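PDB 3KST: endo-1,4-beta-xylanase from Bacteroides thetaiotaomicron VPI-5482, which probably hydrolyses O-glycosidic bonds in xylan or related polysaccharides, as a calcium-binding member of glycoside hydrolase family 43. Local coordinates for residues F93-S98 and G113-E118; G75-W80 and A99-C104; G49-S54 and W61-Q66; P27-Y32 and A253-K258. All coordinates share one frame; numbering follows the deposited sequence.

Contact 1: F93-S98 and G113-E118; sequences FYLFYS and GPFRQE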
# COMPACT_ATOMS: atom_id res chain seq x y z
N PHE A 93 -13.25 11.31 0.87
CA PHE A 93 -12.27 10.25 0.59
C PHE A 93 -11.13 10.77 -0.29
O PHE A 93 -11.36 11.50 -1.25
CB PHE A 93 -12.96 9.03 -0.05
CG PHE A 93 -14.02 8.44 0.82
CD1 PHE A 93 -15.32 8.97 0.81
CD2 PHE A 93 -13.73 7.38 1.69
CE1 PHE A 93 -16.31 8.44 1.63
CE2 PHE A 93 -14.72 6.86 2.52
CZ PHE A 93 -16.01 7.39 2.48
N TYR A 94 -9.90 10.39 0.04
CA TYR A 94 -8.71 10.75 -0.73
C TYR A 94 -8.03 9.48 -1.25
O TYR A 94 -7.81 8.55 -0.47
CB TYR A 94 -7.73 11.57 0.13
CG TYR A 94 -8.18 13.03 0.32
CD1 TYR A 94 -9.37 13.34 0.99
CD2 TYR A 94 -7.43 14.10 -0.20
CE1 TYR A 94 -9.80 14.67 1.14
CE2 TYR A 94 -7.85 15.44 -0.02
CZ TYR A 94 -9.03 15.70 0.67
OH TYR A 94 -9.50 16.97 0.85
N LEU A 95 -7.79 9.44 -2.57
CA LEU A 95 -7.06 8.37 -3.23
C LEU A 95 -5.66 8.89 -3.60
O LEU A 95 -5.55 9.81 -4.41
CB LEU A 95 -7.79 7.92 -4.51
CG LEU A 95 -7.07 7.06 -5.55
CD1 LEU A 95 -6.62 5.79 -4.87
CD2 LEU A 95 -7.94 6.84 -6.80
N PHE A 96 -4.63 8.29 -3.03
CA PHE A 96 -3.24 8.62 -3.31
C PHE A 96 -2.69 7.49 -4.19
O PHE A 96 -2.90 6.32 -3.90
CB PHE A 96 -2.44 8.76 -2.02
CG PHE A 96 -2.64 10.08 -1.36
CD1 PHE A 96 -3.79 10.34 -0.60
CD2 PHE A 96 -1.73 11.11 -1.57
CE1 PHE A 96 -3.96 11.63 -0.02
CE2 PHE A 96 -1.92 12.36 -1.00
CZ PHE A 96 -3.02 12.61 -0.23
N TYR A 97 -1.98 7.84 -5.25
CA TYR A 97 -1.57 6.82 -6.23
C TYR A 97 -0.41 7.28 -7.10
O TYR A 97 0.02 8.42 -6.99
CB TYR A 97 -2.78 6.50 -7.11
CG TYR A 97 -3.32 7.67 -7.92
CD1 TYR A 97 -4.17 8.63 -7.33
CD2 TYR A 97 -3.02 7.81 -9.27
CE1 TYR A 97 -4.69 9.73 -8.08
CE2 TYR A 97 -3.56 8.90 -10.05
CZ TYR A 97 -4.39 9.85 -9.44
OH TYR A 97 -4.91 10.90 -10.18
N SER A 98 0.08 6.36 -7.93
CA SER A 98 1.11 6.63 -8.89
C SER A 98 0.51 6.55 -10.27
O SER A 98 -0.40 5.79 -10.50
CB SER A 98 2.23 5.62 -8.76
OG SER A 98 2.74 5.62 -7.44
N GLY A 113 -15.99 5.66 -5.45
CA GLY A 113 -15.69 6.64 -6.48
C GLY A 113 -16.95 7.23 -7.10
O GLY A 113 -18.06 6.97 -6.61
N PRO A 114 -16.81 7.97 -8.22
CA PRO A 114 -15.57 8.23 -8.94
C PRO A 114 -14.58 9.17 -8.25
O PRO A 114 -14.97 10.26 -7.83
CB PRO A 114 -16.06 8.85 -10.25
CG PRO A 114 -17.31 9.57 -9.88
CD PRO A 114 -17.93 8.77 -8.76
N PHE A 115 -13.33 8.72 -8.12
CA PHE A 115 -12.24 9.59 -7.64
C PHE A 115 -11.78 10.39 -8.83
O PHE A 115 -11.56 9.83 -9.90
CB PHE A 115 -11.07 8.80 -7.04
CG PHE A 115 -11.38 8.17 -5.72
CD1 PHE A 115 -12.10 6.98 -5.67
CD2 PHE A 115 -10.99 8.77 -4.51
CE1 PHE A 115 -12.42 6.38 -4.46
CE2 PHE A 115 -11.30 8.18 -3.28
CZ PHE A 115 -12.03 6.96 -3.26
N ARG A 116 -11.67 11.71 -8.67
CA ARG A 116 -11.23 12.58 -9.75
C ARG A 116 -10.27 13.64 -9.28
O ARG A 116 -10.25 14.01 -8.10
CB ARG A 116 -12.44 13.28 -10.39
CG ARG A 116 -13.46 12.34 -10.97
CD ARG A 116 -14.62 13.06 -11.61
NE ARG A 116 -15.50 13.73 -10.63
CZ ARG A 116 -16.60 14.44 -10.93
NH1 ARG A 116 -17.03 14.56 -12.19
NH2 ARG A 116 -17.30 15.03 -9.95
N GLN A 117 -9.46 14.11 -10.22
CA GLN A 117 -8.65 15.29 -10.03
C GLN A 117 -9.34 16.46 -10.73
O GLN A 117 -9.80 16.30 -11.89
CB GLN A 117 -7.29 15.13 -10.65
CG GLN A 117 -6.44 14.02 -10.06
CD GLN A 117 -5.03 14.10 -10.56
OE1 GLN A 117 -4.79 14.10 -11.77
NE2 GLN A 117 -4.06 14.18 -9.64
N GLU A 118 -9.42 17.60 -10.06
CA GLU A 118 -9.95 18.84 -10.68
C GLU A 118 -8.96 19.32 -11.75
O GLU A 118 -9.36 19.61 -12.88
CB GLU A 118 -10.24 19.90 -9.62
CG GLU A 118 -11.41 19.48 -8.74
CD GLU A 118 -11.78 20.46 -7.63
OE1 GLU A 118 -10.94 21.28 -7.26
OE2 GLU A 118 -12.93 20.37 -7.10

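Contact 2: G75-W80 and A99-C104; sequences GTWGFW and AEEHIC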
# COMPACT_ATOMS: atom_id res chain seq x y z
N GLY A 75 -2.00 11.43 -16.47
CA GLY A 75 -1.48 10.20 -17.07
C GLY A 75 -2.37 9.23 -17.81
O GLY A 75 -3.59 9.20 -17.68
N THR A 76 -1.72 8.38 -18.61
CA THR A 76 -2.41 7.37 -19.39
C THR A 76 -1.92 5.95 -19.17
O THR A 76 -2.52 5.04 -19.74
CB THR A 76 -2.33 7.69 -20.89
OG1 THR A 76 -0.97 7.58 -21.32
CG2 THR A 76 -2.87 9.09 -21.14
N TRP A 77 -0.88 5.76 -18.35
CA TRP A 77 -0.28 4.45 -18.08
C TRP A 77 0.34 4.41 -16.70
O TRP A 77 0.53 5.45 -16.06
CB TRP A 77 0.78 4.11 -19.15
CG TRP A 77 1.94 5.06 -19.18
CD1 TRP A 77 2.06 6.22 -19.92
CD2 TRP A 77 3.16 4.95 -18.42
NE1 TRP A 77 3.28 6.81 -19.68
CE2 TRP A 77 3.96 6.06 -18.76
CE3 TRP A 77 3.65 4.01 -17.49
CZ2 TRP A 77 5.22 6.26 -18.21
CZ3 TRP A 77 4.92 4.21 -16.95
CH2 TRP A 77 5.69 5.33 -17.30
N GLY A 78 0.70 3.21 -16.23
CA GLY A 78 1.32 3.12 -14.92
C GLY A 78 0.48 3.51 -13.71
O GLY A 78 1.01 4.12 -12.77
N PHE A 79 -0.82 3.20 -13.73
CA PHE A 79 -1.68 3.42 -12.54
C PHE A 79 -1.37 2.32 -11.52
O PHE A 79 -1.84 1.17 -11.66
CB PHE A 79 -3.14 3.48 -12.91
CG PHE A 79 -3.49 4.73 -13.64
CD1 PHE A 79 -3.92 5.83 -12.92
CD2 PHE A 79 -3.21 4.85 -15.00
CE1 PHE A 79 -4.22 7.03 -13.59
CE2 PHE A 79 -3.51 6.03 -15.69
CZ PHE A 79 -4.00 7.12 -14.99
N TRP A 80 -0.52 2.65 -10.54
CA TRP A 80 -0.04 1.71 -9.51
C TRP A 80 -0.27 2.14 -8.05
O TRP A 80 -0.32 3.34 -7.72
CB TRP A 80 1.48 1.51 -9.61
CG TRP A 80 2.03 1.21 -10.96
CD1 TRP A 80 1.43 0.53 -11.98
CD2 TRP A 80 3.33 1.55 -11.43
NE1 TRP A 80 2.26 0.44 -13.06
CE2 TRP A 80 3.45 1.05 -12.75
CE3 TRP A 80 4.42 2.23 -10.86
CZ2 TRP A 80 4.61 1.23 -13.53
CZ3 TRP A 80 5.58 2.41 -11.64
CH2 TRP A 80 5.66 1.90 -12.95
N ALA A 99 0.99 7.38 -11.18
CA ALA A 99 0.56 7.38 -12.58
C ALA A 99 1.74 7.91 -13.39
O ALA A 99 2.28 8.96 -13.05
CB ALA A 99 -0.73 8.24 -12.78
N GLU A 100 2.18 7.18 -14.42
CA GLU A 100 3.39 7.50 -15.20
C GLU A 100 4.64 7.81 -14.34
O GLU A 100 5.41 8.73 -14.65
CB GLU A 100 3.14 8.65 -16.20
CG GLU A 100 1.94 8.50 -17.10
CD GLU A 100 1.97 9.36 -18.36
OE1 GLU A 100 2.96 10.11 -18.59
OE2 GLU A 100 1.00 9.28 -19.14
N GLU A 101 4.81 7.05 -13.26
CA GLU A 101 5.91 7.20 -12.31
C GLU A 101 5.93 8.56 -11.59
O GLU A 101 7.01 9.04 -11.24
CB GLU A 101 7.27 6.85 -12.97
CG GLU A 101 7.36 5.36 -13.35
CD GLU A 101 8.56 5.00 -14.20
OE1 GLU A 101 8.78 5.65 -15.25
OE2 GLU A 101 9.25 4.03 -13.83
N HIS A 102 4.76 9.16 -11.37
CA HIS A 102 4.61 10.40 -10.57
C HIS A 102 3.53 10.12 -9.54
O HIS A 102 2.65 9.28 -9.77
CB HIS A 102 4.28 11.62 -11.44
CG HIS A 102 5.39 12.00 -12.35
ND1 HIS A 102 5.66 11.32 -13.51
CD2 HIS A 102 6.33 12.96 -12.24
CE1 HIS A 102 6.72 11.86 -14.10
NE2 HIS A 102 7.14 12.86 -13.35
N ILE A 103 3.59 10.83 -8.42
CA ILE A 103 2.60 10.65 -7.34
C ILE A 103 1.48 11.68 -7.47
O ILE A 103 1.75 12.85 -7.74
CB ILE A 103 3.22 10.65 -5.95
CG1 ILE A 103 4.05 11.91 -5.66
CG2 ILE A 103 4.14 9.43 -5.85
CD1 ILE A 103 4.51 12.01 -4.22
N CYS A 104 0.26 11.22 -7.22
CA CYS A 104 -0.97 11.96 -7.44
C CYS A 104 -2.01 11.74 -6.38
O CYS A 104 -2.01 10.71 -5.68
CB CYS A 104 -1.59 11.49 -8.76
SG CYS A 104 -0.60 11.67 -10.24
O HOH W 1 0.45 9.99 -21.74
O HOH W 2 4.29 8.92 -21.51
O HOH W 3 3.51 4.91 -12.03

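Contact 3: G49-S54 and W61-Q66; sequences GFACFS and WKREGQ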
# COMPACT_ATOMS: atom_id res chain seq x y z
N GLY A 49 -6.53 2.78 -14.68
CA GLY A 49 -6.93 3.37 -13.41
C GLY A 49 -7.00 2.35 -12.29
O GLY A 49 -6.11 1.53 -12.16
N PHE A 50 -8.03 2.46 -11.44
CA PHE A 50 -8.16 1.56 -10.30
C PHE A 50 -9.57 1.07 -10.13
O PHE A 50 -10.54 1.84 -10.33
CB PHE A 50 -7.68 2.18 -8.97
CG PHE A 50 -6.30 2.76 -9.06
CD1 PHE A 50 -5.18 1.93 -9.21
CD2 PHE A 50 -6.10 4.13 -9.04
CE1 PHE A 50 -3.91 2.43 -9.33
CE2 PHE A 50 -4.82 4.66 -9.16
CZ PHE A 50 -3.72 3.80 -9.29
N ALA A 51 -9.69 -0.21 -9.78
CA ALA A 51 -10.97 -0.80 -9.41
C ALA A 51 -11.16 -0.63 -7.91
O ALA A 51 -10.23 -0.29 -7.17
CB ALA A 51 -10.99 -2.30 -9.76
N CYS A 52 -12.39 -0.87 -7.49
CA CYS A 52 -12.79 -0.93 -6.08
C CYS A 52 -13.47 -2.28 -5.87
O CYS A 52 -14.33 -2.64 -6.64
CB CYS A 52 -13.79 0.16 -5.70
SG CYS A 52 -14.38 -0.01 -3.99
N PHE A 53 -13.03 -3.02 -4.86
CA PHE A 53 -13.70 -4.27 -4.44
C PHE A 53 -14.19 -4.07 -3.02
O PHE A 53 -13.49 -3.42 -2.23
CB PHE A 53 -12.74 -5.46 -4.47
CG PHE A 53 -12.13 -5.72 -5.81
CD1 PHE A 53 -10.99 -5.04 -6.20
CD2 PHE A 53 -12.68 -6.66 -6.68
CE1 PHE A 53 -10.39 -5.27 -7.46
CE2 PHE A 53 -12.12 -6.92 -7.93
CZ PHE A 53 -10.95 -6.21 -8.33
N SER A 54 -15.37 -4.61 -2.67
CA SER A 54 -15.84 -4.57 -1.28
C SER A 54 -16.14 -5.98 -0.75
O SER A 54 -16.39 -6.90 -1.52
CB SER A 54 -17.07 -3.67 -1.10
OG SER A 54 -18.25 -4.27 -1.60
N TRP A 61 -15.40 -11.22 -2.04
CA TRP A 61 -15.33 -9.82 -2.50
C TRP A 61 -16.27 -9.60 -3.67
O TRP A 61 -16.51 -10.52 -4.46
CB TRP A 61 -13.89 -9.46 -2.92
CG TRP A 61 -12.96 -9.50 -1.74
CD1 TRP A 61 -12.43 -10.61 -1.18
CD2 TRP A 61 -12.52 -8.40 -0.94
NE1 TRP A 61 -11.67 -10.29 -0.08
CE2 TRP A 61 -11.71 -8.93 0.09
CE3 TRP A 61 -12.74 -7.02 -0.98
CZ2 TRP A 61 -11.12 -8.11 1.09
CZ3 TRP A 61 -12.14 -6.20 0.01
CH2 TRP A 61 -11.34 -6.76 1.02
N LYS A 62 -16.82 -8.40 -3.79
CA LYS A 62 -17.65 -8.04 -4.95
C LYS A 62 -17.04 -6.77 -5.56
O LYS A 62 -16.55 -5.90 -4.83
CB LYS A 62 -19.13 -7.87 -4.61
CG LYS A 62 -19.70 -6.46 -4.48
CD LYS A 62 -21.18 -6.46 -4.12
CE LYS A 62 -21.86 -5.20 -4.63
NZ LYS A 62 -23.29 -5.07 -4.18
N ARG A 63 -17.12 -6.66 -6.89
CA ARG A 63 -16.67 -5.45 -7.59
C ARG A 63 -17.66 -4.32 -7.38
O ARG A 63 -18.88 -4.52 -7.46
CB ARG A 63 -16.50 -5.67 -9.07
CG ARG A 63 -15.27 -6.43 -9.41
CD ARG A 63 -15.19 -6.59 -10.91
NE ARG A 63 -13.93 -7.19 -11.31
CZ ARG A 63 -12.76 -6.54 -11.38
NH1 ARG A 63 -12.65 -5.25 -11.02
NH2 ARG A 63 -11.70 -7.20 -11.80
N GLU A 64 -17.12 -3.15 -7.08
CA GLU A 64 -17.94 -1.95 -6.94
C GLU A 64 -17.89 -1.06 -8.18
O GLU A 64 -18.79 -0.22 -8.35
CB GLU A 64 -17.53 -1.17 -5.69
CG GLU A 64 -17.85 -1.89 -4.40
CD GLU A 64 -19.33 -2.04 -4.10
OE1 GLU A 64 -20.17 -1.33 -4.69
OE2 GLU A 64 -19.65 -2.88 -3.25
N GLY A 65 -16.92 -1.27 -9.06
CA GLY A 65 -16.77 -0.45 -10.24
C GLY A 65 -15.35 0.06 -10.39
O GLY A 65 -14.40 -0.44 -9.76
N GLN A 66 -15.22 1.07 -11.25
CA GLN A 66 -13.93 1.68 -11.54
C GLN A 66 -13.77 2.93 -10.67
O GLN A 66 -14.29 3.99 -11.02
CB GLN A 66 -13.89 2.06 -13.00
CG GLN A 66 -12.55 2.61 -13.50
CD GLN A 66 -11.61 1.59 -14.15
OE1 GLN A 66 -11.99 0.46 -14.48
NE2 GLN A 66 -10.39 2.04 -14.41

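Contact 4: P27-Y32 and A253-K258; sequences PYVMFY and APFQCK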
# COMPACT_ATOMS: atom_id res chain seq x y z
N PRO A 27 -1.87 -4.25 -2.94
CA PRO A 27 -3.15 -4.01 -2.30
C PRO A 27 -3.18 -3.09 -1.08
O PRO A 27 -2.21 -2.99 -0.30
CB PRO A 27 -3.62 -5.44 -1.93
CG PRO A 27 -2.34 -6.11 -1.60
CD PRO A 27 -1.51 -5.68 -2.77
N TYR A 28 -4.32 -2.40 -0.97
CA TYR A 28 -4.67 -1.59 0.19
C TYR A 28 -6.14 -1.81 0.56
O TYR A 28 -6.99 -1.76 -0.33
CB TYR A 28 -4.47 -0.09 -0.11
CG TYR A 28 -4.68 0.74 1.12
CD1 TYR A 28 -3.62 1.01 1.99
CD2 TYR A 28 -5.97 1.21 1.46
CE1 TYR A 28 -3.84 1.76 3.19
CE2 TYR A 28 -6.18 1.97 2.63
CZ TYR A 28 -5.14 2.23 3.48
OH TYR A 28 -5.37 2.95 4.63
N VAL A 29 -6.43 -1.96 1.85
CA VAL A 29 -7.78 -2.12 2.40
C VAL A 29 -8.14 -0.97 3.36
O VAL A 29 -7.40 -0.68 4.32
CB VAL A 29 -7.95 -3.52 3.08
CG1 VAL A 29 -9.15 -3.57 4.05
CG2 VAL A 29 -8.08 -4.60 2.00
N MSE A 30 -9.29 -0.33 3.09
CA MSE A 30 -9.89 0.65 3.99
C MSE A 30 -11.11 -0.02 4.61
O MSE A 30 -11.95 -0.58 3.89
CB MSE A 30 -10.36 1.90 3.25
CG MSE A 30 -11.12 2.88 4.19
SE MSE A 30 -11.69 4.44 3.27
CE MSE A 30 -12.90 3.66 2.01
N PHE A 31 -11.19 0.05 5.95
CA PHE A 31 -12.38 -0.41 6.68
C PHE A 31 -13.19 0.87 6.96
O PHE A 31 -12.73 1.73 7.73
CB PHE A 31 -12.00 -1.13 7.96
CG PHE A 31 -13.18 -1.65 8.73
CD1 PHE A 31 -14.07 -2.55 8.14
CD2 PHE A 31 -13.42 -1.23 10.05
CE1 PHE A 31 -15.18 -3.04 8.84
CE2 PHE A 31 -14.53 -1.72 10.77
CZ PHE A 31 -15.40 -2.63 10.16
N TYR A 32 -14.32 0.99 6.29
CA TYR A 32 -15.21 2.15 6.41
C TYR A 32 -16.65 1.69 6.54
O TYR A 32 -17.06 0.81 5.79
CB TYR A 32 -15.09 3.07 5.18
CG TYR A 32 -15.85 4.36 5.39
CD1 TYR A 32 -15.30 5.38 6.15
CD2 TYR A 32 -17.15 4.54 4.87
CE1 TYR A 32 -15.99 6.58 6.39
CE2 TYR A 32 -17.86 5.74 5.10
CZ TYR A 32 -17.28 6.75 5.87
OH TYR A 32 -17.93 7.93 6.10
N ALA A 253 -0.46 -3.84 3.05
CA ALA A 253 -0.99 -2.80 3.94
C ALA A 253 -1.62 -3.43 5.18
O ALA A 253 -2.31 -4.48 5.05
CB ALA A 253 -2.01 -1.97 3.19
N PRO A 254 -1.37 -2.83 6.38
CA PRO A 254 -2.04 -3.31 7.59
C PRO A 254 -3.41 -2.68 7.72
O PRO A 254 -3.60 -1.53 7.31
CB PRO A 254 -1.11 -2.86 8.72
CG PRO A 254 -0.06 -1.99 8.11
CD PRO A 254 -0.38 -1.77 6.69
N PHE A 255 -4.37 -3.39 8.33
CA PHE A 255 -5.71 -2.81 8.58
C PHE A 255 -6.43 -3.50 9.73
O PHE A 255 -6.16 -4.68 10.00
CB PHE A 255 -6.58 -2.84 7.32
CG PHE A 255 -6.86 -4.24 6.81
CD1 PHE A 255 -5.94 -4.89 5.97
CD2 PHE A 255 -8.03 -4.92 7.17
CE1 PHE A 255 -6.19 -6.21 5.50
CE2 PHE A 255 -8.29 -6.24 6.71
CZ PHE A 255 -7.37 -6.88 5.87
N GLN A 256 -7.29 -2.75 10.42
CA GLN A 256 -8.07 -3.27 11.56
C GLN A 256 -9.35 -3.89 11.03
O GLN A 256 -9.88 -3.48 9.97
CB GLN A 256 -8.30 -2.21 12.67
CG GLN A 256 -8.97 -0.88 12.30
CD GLN A 256 -10.48 -0.85 12.48
OE1 GLN A 256 -11.12 -1.86 12.82
NE2 GLN A 256 -11.06 0.33 12.29
N CYS A 257 -9.85 -4.89 11.76
CA CYS A 257 -11.07 -5.60 11.38
C CYS A 257 -12.22 -5.28 12.32
O CYS A 257 -12.04 -4.63 13.35
CB CYS A 257 -10.76 -7.08 11.34
SG CYS A 257 -9.49 -7.40 10.14
N LYS A 258 -13.40 -5.75 11.92
CA LYS A 258 -14.67 -5.56 12.66
C LYS A 258 -14.53 -5.89 14.15
O LYS A 258 -15.04 -5.14 15.00
CB LYS A 258 -15.77 -6.45 12.07
CG LYS A 258 -16.14 -6.18 10.60
CD LYS A 258 -16.85 -7.35 9.92
CE LYS A 258 -18.30 -7.10 9.65
NZ LYS A 258 -18.39 -6.11 8.55
O HOH W 4 -4.92 -1.56 4.38

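Contact 1: F93-S98 and G113-E118
Phe115 turns CG anti to its own carbonyl carbon (chi1 -71°), and this lays its ring against the strand at Phe93 and Leu95. Leu95 CB meets Phe115 CD2 at 3.3 Å. One methyl of the leucine reaches the root of the phenylalanine, with Leu95 CD2 3.7 Å from Phe115 CB. Farther out on the ring, Phe115 CE2 lies 3.7 Å from Phe93 CB, while the Phe93 ring leads away to an edge-to-face meeting with Tyr32. Strand 92-99 is the middle strand of a three-stranded antiparallel sheet, one blade of the five-bladed beta-propeller of this family. The 113-118 loop crosses this blade at a steep angle. Phe115 also touches Ala67 of strand 60-69, so its ring is wedged between two blades. An alanine here would remove the ring and would probably open a gap beside Leu95 and Phe93. At the other end of the contact, Tyr97 CG stands between N and the carbonyl carbon (chi1 61°). Its hydroxyl is carried up to the Gln117 amide, with Tyr97 OH 3.2 Å from Gln117 CD. Ring and amide planes are 60° apart, and the two groups only pack. Tyr97 OH is hydrogen-bonded to Ser73 OG. The Gln117 amide is held by Tyr74 N at OE1 and by Val105 O at NE2.

Contact 2: G75-W80 and A99-C104
Glu100 and the backbone of 75-80 share two direct hydrogen bonds. Thr76 N donates to Glu100 OE2 at 2.9 Å, reaching the carboxylate on its anti side and slightly out of its plane. Glu100 N donates to Trp77 O, also at 2.9 Å. One water donates a hydrogen bond to Glu100 OE2 and is also bonded to Thr76 OG1. Another accepts from Glu101 N and donates to Gly78 O.
The second kind of interaction is CH-pi. Glu100 CG lies over the five-membered ring of Trp77, 3.5 Å from its centroid. The chain is extended beyond CG, and the carboxylate lies nearly flat to the indole, 19° from its plane. Ala99 CB covers one face of Phe79, 4.1 Å from the ring centroid. An alanine in place of Glu100 would probably leave Thr76 N without its acceptor and uncover part of the Trp77 face.
Looser packing comes from Glu101. Its CG is 3.8 Å from Trp80 CZ3, and its OE1 meets the indole edge 3.7 Å from Trp77 CH2.
His102 ND1 donates to Glu100 O. His102 N to Ala99 O closes the type I' turn of the hairpin of strands 92-99 and 102-108, and the 75-80 loop packs on that turn. Trp80 brings the contact within about 4 Å, side chain to side chain, of Asp26, the predicted catalytic proton acceptor.

Contact 3: G49-S54 and W61-Q66
Arg63 and Phe53 face each other as a non-hydrogen-bonded pair in the antiparallel hairpin of strands 49-55 and 60-69, the outer part of a propeller blade. Both CB atoms leave on the same face of the sheet, and the side chains run side by side in the same direction. Arg63 CG packs 3.5 Å from Phe53 CE2. The chain stays extended to NE, which lies beside the same ring carbon and forms a salt bridge with Glu18. At the tip, Phe53 CE2 sits over the centre of the guanidinium, 3.5 Å above its plane. The ring is not flat against it, since the two planes are 46° apart. Arg63 NH1 lies 3.3 Å from Phe53 CZ and, at the guanidinium edge, 3.6 Å from Ala51 CB. NH2 is hydrogen-bonded to Gly43 O. The group is gripped from several sides.
Ser54 and Lys62 form a hydrogen-bonded pair. Ser54 N to Lys62 O and Lys62 N to Ser54 O both measure 2.8 Å. Trp61 adds its CE3 against Phe53 CB at 3.8 Å. On the face of Ser54 and Lys62, Glu64 bends at chi2 (-68°), bringing OE2 round so that Ser54 OG donates to its anti lone pair at 2.6 Å.

Contact 4: P27-Y32 and A253-K258
Val29 and Phe255 meet methyl to face. Val29 CG1 stands 3.6 Å from the centroid of the Phe255 ring, only 15° off the ring normal. The phenylalanine reaches this place with CG between its backbone N and carbonyl carbon (chi1 62°), which turns one face of the ring to Val29 CG1. Val29 puts CG1 anti to N, and that methyl makes the touch.
Phe31 points the same way as Val29 and crosses Lys258 at about a right angle. Lys258 CG lies 3.7 Å from Phe31 CZ, and Lys258 N sits over one face of the ring, where it is hydrogen-bonded to the hydroxyl of Tyr36. Phe31 CB comes 3.7 Å from Gln256 O, a buried carbonyl oxygen with no hydrogen-bond partner in the model.
Strands 27-32 and 250-256 are inner strands of the first and last blades of the propeller. Residues 27-32 and 253-256 run nearly parallel, 17° apart, and their axes approach to 6.6 Å at the closest. They are joined by packing and water. Their backbones pair with other strands: Tyr28 with Tyr39, and Ala253 with Ile265.
Ala253 fills the other end. Its CB is 3.6 Å from Tyr28 CD1 and also touches Pro27 O. The Tyr28 side chain lies about 5 Å from the calcium ion, which Glu83 and His251 bind. One water links the two strands. It accepts from Val29 N at 3.0 Å and donates to Pro254 O at 3.2 Å. Its oxygen sits over the centre of the Tyr28 ring.

How the contacts relate
From the N terminus, contact 4 opens first, at 27-32, and closes last, at 253-258. Its loop holds the other three contacts and brings the first and last blades together. Contact 3 closes early, as a short hairpin within the first blade. Contacts 1 and 2 follow it and cross: 75-80 opens contact 2, 93-98 opens contact 1, 99-104 closes contact 2, and 113-118 closes contact 1. Both tie loops to the second blade, where strands 92-99 and 102-108 are neighbours. Phe50 of contact 3 packs on Tyr97 of contact 1 and Phe79 of contact 2. Trp61 of contact 3 packs on Val29 of contact 4. Contacts 2 and 4 do not touch.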